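Local atomic coordinates of Cyp101j2 (Sphingobium yanoikuyae, PDB entry 5KYO), a protein that acts as a haem-containing cytochrome P450 monooxygenase and is linked to the hydroxylation of 1,8-cineole. Residues A[78-83]-A[108-113]; A[320-325]-A[337-342]. All blocks are in the same frame, centred on the assembly; numbering follows the deposited sequence. Where two conformers were deposited one is given.

From the N terminus, the chain runs through strand 74-77, turns at 79-82 and returns as strand 83-86. Contact 1 then closes a loop of 24 intervening residues, which includes helix 89-97 and strand 102-103, by bringing Val109 and Pro110, just ahead of helix 111-118, against that turn. Much later, contact 2 closes a shorter loop of 11 residues around strands 327-329 and 332-334, pairing 320-325 with 337-342. The two loops lie in series, neither nested nor crossed. The centres of the two contacts are about 10 Å apart. They meet where His83 CB lies 3.6 Å from Met339 O, tying the 78-83 turn and the approach to helix 111-118 to the central sheet strands.

Contact 1 of 2, residues A[78-83]-A[108-113]; sequences PHNGGH and LVPKET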
ATOM      1  N   PRO A  78       0.975 -23.761  -5.868  1.00 31.83           N
ATOM      2  CA  PRO A  78       1.083 -23.922  -7.324  1.00 33.41           C
ATOM      3  C   PRO A  78       0.517 -22.741  -8.115  1.00 34.55           C
ATOM      4  O   PRO A  78       0.771 -22.643  -9.314  1.00 30.81           O
ATOM      5  CB  PRO A  78       0.256 -25.183  -7.597  1.00 35.08           C
ATOM      6  CG  PRO A  78      -0.754 -25.206  -6.492  1.00 33.37           C
ATOM      7  CD  PRO A  78      -0.009 -24.693  -5.282  1.00 30.27           C
ATOM      8  N   HIS A  79      -0.247 -21.872  -7.459  1.00 33.03           N
ATOM      9  CA  HIS A  79      -0.893 -20.752  -8.143  1.00 27.15           C
ATOM     10  C   HIS A  79       0.114 -19.658  -8.514  1.00 26.25           C
ATOM     11  O   HIS A  79       1.156 -19.533  -7.869  1.00 24.70           O
ATOM     12  CB  HIS A  79      -2.002 -20.166  -7.267  1.00 25.52           C
ATOM     13  CG  HIS A  79      -3.175 -21.079  -7.088  1.00 29.11           C
ATOM     14  ND1 HIS A  79      -4.351 -20.930  -7.795  1.00 26.59           N
ATOM     15  CD2 HIS A  79      -3.348 -22.161  -6.294  1.00 34.80           C
ATOM     16  CE1 HIS A  79      -5.198 -21.883  -7.440  1.00 33.47           C
ATOM     17  NE2 HIS A  79      -4.613 -22.641  -6.531  1.00 38.07           N
ATOM     18  N   ASN A  80      -0.198 -18.892  -9.559  1.00 24.94           N
ATOM     19  CA  ASN A  80       0.595 -17.713  -9.928  1.00 23.61           C
ATOM     20  C   ASN A  80       2.078 -18.038 -10.153  1.00 29.33           C
ATOM     21  O   ASN A  80       2.938 -17.512  -9.468  1.00 29.83           O
ATOM     22  CB  ASN A  80       0.433 -16.631  -8.837  1.00 20.92           C
ATOM     23  CG  ASN A  80      -1.003 -16.153  -8.705  1.00 25.17           C
ATOM     24  OD1 ASN A  80      -1.676 -15.901  -9.707  1.00 25.93           O
ATOM     25  ND2 ASN A  80      -1.497 -16.067  -7.469  1.00 26.03           N
ATOM     26  N   GLY A  81       2.366 -18.939 -11.090  1.00 35.31           N
ATOM     27  CA  GLY A  81       3.736 -19.333 -11.385  1.00 37.23           C
ATOM     28  C   GLY A  81       4.368 -20.332 -10.420  1.00 36.93           C
ATOM     29  O   GLY A  81       5.403 -20.934 -10.719  1.00 27.07           O
ATOM     30  N   GLY A  82       3.749 -20.516  -9.258  1.00 30.82           N
ATOM     31  CA  GLY A  82       4.331 -21.332  -8.205  1.00 38.85           C
ATOM     32  C   GLY A  82       5.287 -20.509  -7.360  1.00 38.95           C
ATOM     33  O   GLY A  82       6.267 -19.968  -7.881  1.00 37.81           O
ATOM     34  N   HIS A  83       5.011 -20.393  -6.063  1.00 28.13           N
ATOM     35  CA  HIS A  83       5.870 -19.567  -5.220  1.00 26.09           C
ATOM     36  C   HIS A  83       5.749 -19.875  -3.739  1.00 29.73           C
ATOM     37  O   HIS A  83       4.724 -20.368  -3.275  1.00 31.37           O
ATOM     38  CB  HIS A  83       5.586 -18.073  -5.470  1.00 25.73           C
ATOM     39  CG  HIS A  83       4.210 -17.634  -5.077  1.00 29.90           C
ATOM     40  ND1 HIS A  83       3.914 -17.162  -3.816  1.00 27.95           N
ATOM     41  CD2 HIS A  83       3.050 -17.580  -5.779  1.00 29.99           C
ATOM     42  CE1 HIS A  83       2.635 -16.833  -3.756  1.00 27.49           C
ATOM     43  NE2 HIS A  83       2.088 -17.080  -4.934  1.00 26.47           N
ATOM     44  N   LEU A 108       6.354  -9.152  -7.825  1.00 19.64           N
ATOM     45  CA  LEU A 108       4.987  -9.470  -8.195  1.00 22.39           C
ATOM     46  C   LEU A 108       4.910 -10.892  -8.736  1.00 24.85           C
ATOM     47  O   LEU A 108       5.849 -11.372  -9.390  1.00 28.58           O
ATOM     48  CB  LEU A 108       4.462  -8.469  -9.236  1.00 27.35           C
ATOM     49  CG  LEU A 108       4.322  -7.017  -8.773  1.00 36.29           C
ATOM     50  CD1 LEU A 108       3.561  -6.183  -9.807  1.00 41.17           C
ATOM     51  CD2 LEU A 108       3.629  -6.940  -7.409  1.00 28.74           C
ATOM     52  N   VAL A 109       3.799 -11.564  -8.450  1.00 27.83           N
ATOM     53  CA  VAL A 109       3.523 -12.883  -9.024  1.00 25.25           C
ATOM     54  C   VAL A 109       2.342 -12.800  -9.991  1.00 22.17           C
ATOM     55  O   VAL A 109       1.433 -11.996  -9.789  1.00 29.07           O
ATOM     56  CB  VAL A 109       3.231 -13.935  -7.935  1.00 28.02           C
ATOM     57  CG1 VAL A 109       4.432 -14.093  -7.008  1.00 26.49           C
ATOM     58  CG2 VAL A 109       2.003 -13.550  -7.153  1.00 25.78           C
ATOM     59  N   PRO A 110       2.360 -13.603 -11.071  1.00 33.47           N
ATOM     60  CA  PRO A 110       3.408 -14.543 -11.490  1.00 35.08           C
ATOM     61  C   PRO A 110       4.670 -13.835 -11.965  1.00 25.67           C
ATOM     62  O   PRO A 110       4.578 -12.754 -12.564  1.00 24.73           O
ATOM     63  CB  PRO A 110       2.756 -15.303 -12.655  1.00 39.67           C
ATOM     64  CG  PRO A 110       1.296 -15.031 -12.540  1.00 39.13           C
ATOM     65  CD  PRO A 110       1.201 -13.656 -11.976  1.00 33.85           C
ATOM     66  N   LYS A 111       5.831 -14.436 -11.704  1.00 23.05           N
ATOM     67  CA  LYS A 111       7.109 -13.815 -12.059  1.00 32.12           C
ATOM     68  C   LYS A 111       7.282 -13.549 -13.558  1.00 36.72           C
ATOM     69  O   LYS A 111       7.728 -12.472 -13.950  1.00 36.95           O
ATOM     70  CB  LYS A 111       8.275 -14.672 -11.565  1.00 23.23           C
ATOM     71  CG  LYS A 111       9.596 -14.350 -12.287  1.00 24.12           C
ATOM     72  CD  LYS A 111      10.793 -15.066 -11.675  1.00 27.36           C
ATOM     73  CE  LYS A 111      12.096 -14.427 -12.135  1.00 29.95           C
ATOM     74  NZ  LYS A 111      13.304 -15.107 -11.566  1.00 33.92           N
ATOM     75  N   GLU A 112       6.925 -14.519 -14.395  1.00 41.57           N
ATOM     76  CA  GLU A 112       7.184 -14.392 -15.831  1.00 41.18           C
ATOM     77  C   GLU A 112       6.036 -13.726 -16.577  1.00 43.09           C
ATOM     78  O   GLU A 112       5.948 -13.825 -17.798  1.00 46.41           O
ATOM     79  CB  GLU A 112       7.475 -15.760 -16.454  1.00 43.54           C
ATOM     80  N   THR A 113       5.139 -13.070 -15.849  1.00 34.70           N
ATOM     81  CA  THR A 113       4.202 -12.162 -16.496  1.00 33.92           C
ATOM     82  C   THR A 113       4.205 -10.839 -15.745  1.00 35.51           C
ATOM     83  O   THR A 113       4.875  -9.908 -16.162  1.00 27.27           O
ATOM     84  CB  THR A 113       2.784 -12.730 -16.583  1.00 45.93           C
ATOM     85  OG1 THR A 113       2.784 -13.864 -17.458  1.00 55.90           O
ATOM     86  CG2 THR A 113       1.848 -11.694 -17.160  1.00 47.97           C
TER
HETATM   87  O   HOH W   1       5.579 -16.806  -9.690  1.00 31.88           O
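Val109 spreads its two methyls over two residues of 78-83. CG1 sits above one face of the His83 imidazole, 4.1 Å from the ring centroid and 19° off the normal, which defines a CH-pi contact; CG2 lies 3.8 Å from Asn80 CB. The ring takes up this place because CG of His83 stands between its backbone N and carbonyl carbon (chi1 65°). Beside this pair, Pro110 CG lies 3.8 Å from Asn80 CA, the proline ring flanking the turn backbone. No direct hydrogen bond joins the segments; instead one water donates to Asn80 O at 2.7 Å and accepts from Lys111 N at 3.1 Å. An alanine in place of Val109 would remove both methyls and is likely to leave one face of His83 without its CH-pi partner and weaken the packing on Asn80 CB.

Two backbone features frame the contact: a type I' turn from His79 to Gly82, closed by Gly82 N to His79 O at 3.1 Å, and a cis peptide before Pro110, the N-cap residue. Further out, Asp48 takes a hydrogen bond from Asn80 ND2, and Tyr50 OH bonds Val109 O. The contact thus joins the connection between strands 74-77 and 83-86 to the segment leading into helix 111-118, with strand 339-343 packed against His83.

Contact 2 of 2, residues A[320-325]-A[337-342]; sequences AREVLR and GDMVMA. With HEM (protoporphyrin IX containing Fe), chain G.
Arg321 and Val340 form an antiparallel hydrogen-bonded pair within the mixed sheet of the cytochrome P450 fold, where the N-to-C directions of 320-323 and 339-342 differ by 154°. Val340 N reaches Arg321 O at 2.7 Å, and Arg321 N returns a bond to Val340 O. The ladder extends through Val323 N to Asp338 O and Gly337 N to Val323 O.

The Arg321 side chain leads from this ladder to the haem. Its CB lies 4.0 Å from Val340 O. The chain then bends at CG (chi2 -77°), and on its way it packs against Val95 and Phe102. At the guanidinium, NH1 turns back on its own strand and donates to Ala320 O at 2.7 Å, coming from above the carbonyl plane. NH2 points outward and gives propionate oxygen O1A of the haem a 2.9 Å bond that is nearly straight (173°). Ser319 OG is a further partner of NH1, as Met96 O is of NH2. With O1A near the guanidinium plane at its edge, the nearby positive charge is likely to offset that of the propionate, and bonds through both terminal nitrogens should restrict rotation of the group.

On the other face of the sheet, Glu322 extends its carboxylate toward Lys111 and to His105 in a hydrogen bond. Met339 folds back across the strand pair, its SD 4.0 Å from Glu322 CB and its CE 3.9 Å from Ala320 CB. Back on the Arg321 side, the two valines cross with Val323 CG2 4.0 Å from Val340 CG2.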
ATOM      1  N   ALA A 320       6.698  -9.373  -2.681  1.00 20.48           N
ATOM      2  CA  ALA A 320       7.442 -10.623  -2.806  1.00 20.84           C
ATOM      3  C   ALA A 320       8.904 -10.319  -3.080  1.00 26.03           C
ATOM      4  O   ALA A 320       9.278  -9.154  -3.200  1.00 25.04           O
ATOM      5  CB  ALA A 320       6.852 -11.487  -3.901  1.00 19.10           C
ATOM      6  N   ARG A 321       9.727 -11.364  -3.150  1.00 26.07           N
ATOM      7  CA  ARG A 321      11.155 -11.225  -3.442  1.00 24.70           C
ATOM      8  C   ARG A 321      11.642 -12.373  -4.344  1.00 23.24           C
ATOM      9  O   ARG A 321      11.101 -13.476  -4.316  1.00 26.28           O
ATOM     10  CB  ARG A 321      11.982 -11.200  -2.150  1.00 27.95           C
ATOM     11  CG  ARG A 321      11.718 -10.014  -1.209  1.00 28.42           C
ATOM     12  CD  ARG A 321      12.362  -8.734  -1.694  1.00 30.68           C
ATOM     13  NE  ARG A 321      12.125  -7.631  -0.765  1.00 25.86           N
ATOM     14  CZ  ARG A 321      11.009  -6.904  -0.740  1.00 22.87           C
ATOM     15  NH1 ARG A 321      10.028  -7.156  -1.596  1.00 29.63           N
ATOM     16  NH2 ARG A 321      10.878  -5.922   0.132  1.00 20.75           N
ATOM     17  N   GLU A 322      12.653 -12.092  -5.160  1.00 26.91           N
ATOM     18  CA  GLU A 322      13.239 -13.116  -6.013  1.00 21.90           C
ATOM     19  C   GLU A 322      14.500 -13.696  -5.392  1.00 20.30           C
ATOM     20  O   GLU A 322      15.348 -12.984  -4.879  1.00 25.41           O
ATOM     21  CB  GLU A 322      13.562 -12.543  -7.400  1.00 28.39           C
ATOM     22  CG  GLU A 322      14.238 -13.531  -8.330  1.00 35.81           C
ATOM     23  CD  GLU A 322      14.411 -12.992  -9.737  1.00 39.06           C
ATOM     24  OE1 GLU A 322      14.032 -11.833  -9.987  1.00 27.96           O
ATOM     25  OE2 GLU A 322      14.919 -13.739 -10.598  1.00 47.84           O
ATOM     26  N   VAL A 323      14.630 -15.009  -5.461  1.00 23.54           N
ATOM     27  CA  VAL A 323      15.857 -15.654  -5.041  1.00 23.51           C
ATOM     28  C   VAL A 323      16.855 -15.602  -6.198  1.00 29.25           C
ATOM     29  O   VAL A 323      16.529 -15.995  -7.321  1.00 27.22           O
ATOM     30  CB  VAL A 323      15.591 -17.089  -4.614  1.00 19.91           C
ATOM     31  CG1 VAL A 323      16.875 -17.782  -4.259  1.00 28.29           C
ATOM     32  CG2 VAL A 323      14.632 -17.109  -3.411  1.00 25.75           C
ATOM     33  N   LEU A 324      18.052 -15.086  -5.941  1.00 33.48           N
ATOM     34  CA  LEU A 324      19.029 -14.939  -7.011  1.00 37.14           C
ATOM     35  C   LEU A 324      19.995 -16.125  -7.069  1.00 47.74           C
ATOM     36  O   LEU A 324      20.504 -16.459  -8.140  1.00 54.48           O
ATOM     37  CB  LEU A 324      19.808 -13.630  -6.853  1.00 44.63           C
ATOM     38  CG  LEU A 324      19.000 -12.354  -6.596  1.00 38.11           C
ATOM     39  CD1 LEU A 324      19.918 -11.143  -6.658  1.00 33.14           C
ATOM     40  CD2 LEU A 324      17.846 -12.226  -7.580  1.00 32.00           C
ATOM     41  N   ARG A 325      20.236 -16.759  -5.924  1.00 53.72           N
ATOM     42  CA  ARG A 325      21.143 -17.905  -5.835  1.00 56.04           C
ATOM     43  C   ARG A 325      20.493 -19.091  -5.128  1.00 55.19           C
ATOM     44  O   ARG A 325      19.650 -18.902  -4.258  1.00 54.84           O
ATOM     45  CB  ARG A 325      22.416 -17.521  -5.083  1.00 60.09           C
ATOM     46  CG  ARG A 325      23.311 -16.529  -5.792  1.00 67.45           C
ATOM     47  CD  ARG A 325      24.540 -16.223  -4.950  1.00 71.33           C
ATOM     48  NE  ARG A 325      24.198 -15.540  -3.703  1.00 75.25           N
ATOM     49  CZ  ARG A 325      24.143 -16.133  -2.513  1.00 76.10           C
ATOM     50  NH1 ARG A 325      24.400 -17.430  -2.402  1.00 74.20           N
ATOM     51  NH2 ARG A 325      23.824 -15.428  -1.435  1.00 78.35           N
ATOM     52  N   GLY A 337      15.905 -18.103  -8.967  1.00 29.66           N
ATOM     53  CA  GLY A 337      14.723 -17.760  -9.745  1.00 23.61           C
ATOM     54  C   GLY A 337      13.430 -18.033  -8.987  1.00 27.34           C
ATOM     55  O   GLY A 337      12.341 -17.732  -9.475  1.00 24.48           O
ATOM     56  N   ASP A 338      13.539 -18.620  -7.800  1.00 28.49           N
ATOM     57  CA  ASP A 338      12.352 -18.827  -6.976  1.00 32.34           C
ATOM     58  C   ASP A 338      11.785 -17.486  -6.468  1.00 26.52           C
ATOM     59  O   ASP A 338      12.522 -16.525  -6.218  1.00 26.47           O
ATOM     60  CB  ASP A 338      12.667 -19.757  -5.799  1.00 39.55           C
ATOM     61  CG  ASP A 338      12.639 -21.235  -6.190  1.00 40.92           C
ATOM     62  OD1 ASP A 338      12.508 -21.535  -7.398  1.00 42.98           O
ATOM     63  OD2 ASP A 338      12.741 -22.096  -5.287  1.00 36.76           O
ATOM     64  N   MET A 339      10.465 -17.432  -6.318  1.00 33.71           N
ATOM     65  CA  MET A 339       9.793 -16.258  -5.775  1.00 33.22           C
ATOM     66  C   MET A 339       9.357 -16.530  -4.345  1.00 30.09           C
ATOM     67  O   MET A 339       8.881 -17.622  -4.038  1.00 30.59           O
ATOM     68  CB  MET A 339       8.577 -15.884  -6.626  1.00 31.16           C
ATOM     69  CG  MET A 339       8.932 -15.466  -8.028  1.00 21.84           C
ATOM     70  SD  MET A 339       9.898 -13.943  -7.980  1.00 27.86           S
ATOM     71  CE  MET A 339       8.788 -12.912  -7.008  1.00 39.92           C
ATOM     72  N   VAL A 340       9.531 -15.549  -3.467  1.00 22.13           N
ATOM     73  CA  VAL A 340       9.049 -15.695  -2.100  1.00 25.64           C
ATOM     74  C   VAL A 340       8.177 -14.509  -1.691  1.00 23.42           C
ATOM     75  O   VAL A 340       8.642 -13.367  -1.646  1.00 24.93           O
ATOM     76  CB  VAL A 340      10.199 -15.831  -1.090  1.00 29.10           C
ATOM     77  CG1 VAL A 340       9.625 -16.026   0.294  1.00 23.21           C
ATOM     78  CG2 VAL A 340      11.131 -17.007  -1.466  1.00 23.26           C
ATOM     79  N   MET A 341       6.912 -14.807  -1.399  1.00 21.09           N
ATOM     80  CA  MET A 341       5.963 -13.802  -0.939  0.80 20.48           C
ATOM     81  C   MET A 341       6.139 -13.582   0.561  1.00 24.53           C
ATOM     82  O   MET A 341       6.290 -14.526   1.319  1.00 18.07           O
ATOM     83  CB  MET A 341       4.526 -14.218  -1.271  0.80 21.44           C
ATOM     84  CG  MET A 341       3.485 -13.150  -1.019  0.80 14.71           C
ATOM     85  SD  MET A 341       1.925 -13.462  -1.859  0.80 19.24           S
ATOM     86  CE  MET A 341       2.332 -13.021  -3.550  0.80 22.20           C
ATOM     87  N   ALA A 342       6.147 -12.321   0.977  1.00 27.47           N
ATOM     88  CA  ALA A 342       6.386 -11.986   2.377  1.00 28.83           C
ATOM     89  C   ALA A 342       5.414 -10.901   2.831  1.00 21.86           C
ATOM     90  O   ALA A 342       5.791  -9.740   2.931  1.00 21.05           O
ATOM     91  CB  ALA A 342       7.831 -11.530   2.570  1.00 24.01           C
TER
HETATM   92  CHA HEM G 501       6.890   1.180  -0.563  1.00 24.55           C
HETATM   93  CHB HEM G 501       2.813   0.333   1.936  1.00 17.08           C
HETATM   94  CHC HEM G 501       1.373   4.922   1.067  1.00 14.36           C
HETATM   95  CHD HEM G 501       4.935   5.390  -2.157  1.00 16.53           C
HETATM   96  C1A HEM G 501       5.971   0.549   0.241  1.00 14.57           C
HETATM   97  C2A HEM G 501       6.094  -0.769   0.851  1.00 18.79           C
HETATM   98  C3A HEM G 501       4.949  -1.003   1.530  1.00 14.57           C
HETATM   99  C4A HEM G 501       4.078   0.154   1.389  1.00 16.25           C
HETATM  100  CMA HEM G 501       4.631  -2.274   2.356  1.00 14.59           C
HETATM  101  CAA HEM G 501       7.295  -1.754   0.764  1.00 22.38           C
HETATM  102  CBA HEM G 501       7.295  -2.563  -0.530  1.00 19.66           C
HETATM  103  CGA HEM G 501       8.414  -3.577  -0.514  1.00 19.03           C
HETATM  104  O1A HEM G 501       8.418  -4.475   0.375  1.00 19.37           O
HETATM  105  O2A HEM G 501       9.310  -3.510  -1.397  1.00 21.14           O
HETATM  106  C1B HEM G 501       2.097   1.525   1.959  1.00 15.14           C
HETATM  107  C2B HEM G 501       0.888   1.793   2.734  1.00 14.40           C
HETATM  108  C3B HEM G 501       0.494   3.058   2.480  1.00 14.37           C
HETATM  109  C4B HEM G 501       1.435   3.628   1.548  1.00 16.28           C
HETATM  110  CMB HEM G 501       0.176   0.793   3.681  1.00 15.40           C
HETATM  111  CAB HEM G 501      -0.716   3.871   3.029  1.00 25.45           C
HETATM  112  CBB HEM G 501      -1.563   3.476   3.983  1.00 29.98           C
HETATM  113  C1C HEM G 501       2.234   5.460   0.144  1.00 14.37           C
HETATM  114  C2C HEM G 501       2.215   6.827  -0.342  1.00 20.79           C
HETATM  115  C3C HEM G 501       3.197   6.948  -1.247  1.00 18.90           C
HETATM  116  C4C HEM G 501       3.875   5.668  -1.338  1.00 16.15           C
HETATM  117  CMC HEM G 501       1.188   7.877   0.131  1.00 20.05           C
HETATM  118  CAC HEM G 501       3.647   8.158  -2.082  1.00 17.02           C
HETATM  119  CBC HEM G 501       3.209   9.410  -1.933  1.00 20.62           C
HETATM  120  C1D HEM G 501       5.770   4.300  -2.065  1.00 22.33           C
HETATM  121  C2D HEM G 501       6.928   4.051  -2.908  1.00 14.52           C
HETATM  122  C3D HEM G 501       7.521   2.764  -2.386  1.00 16.37           C
HETATM  123  C4D HEM G 501       6.682   2.328  -1.301  1.00 22.20           C
HETATM  124  CMD HEM G 501       7.539   4.863  -4.083  1.00 14.52           C
HETATM  125  CAD HEM G 501       8.774   2.058  -2.950  1.00 14.61           C
HETATM  126  CBD HEM G 501       9.980   2.256  -2.031  1.00 22.91           C
HETATM  127  CGD HEM G 501      11.172   1.541  -2.640  1.00 19.75           C
HETATM  128  O1D HEM G 501      12.270   2.141  -2.760  1.00 19.40           O
HETATM  129  O2D HEM G 501      10.999   0.357  -3.028  1.00 19.57           O
HETATM  130  NA  HEM G 501       4.732   1.077   0.600  1.00 14.52           N
HETATM  131  NB  HEM G 501       2.386   2.673   1.252  1.00 17.70           N
HETATM  132  NC  HEM G 501       3.262   4.786  -0.472  1.00 17.95           N
HETATM  133  ND  HEM G 501       5.659   3.262  -1.151  1.00 15.09           N
HETATM  134 FE   HEM G 501       4.106   3.001   0.191  1.00 15.85          FE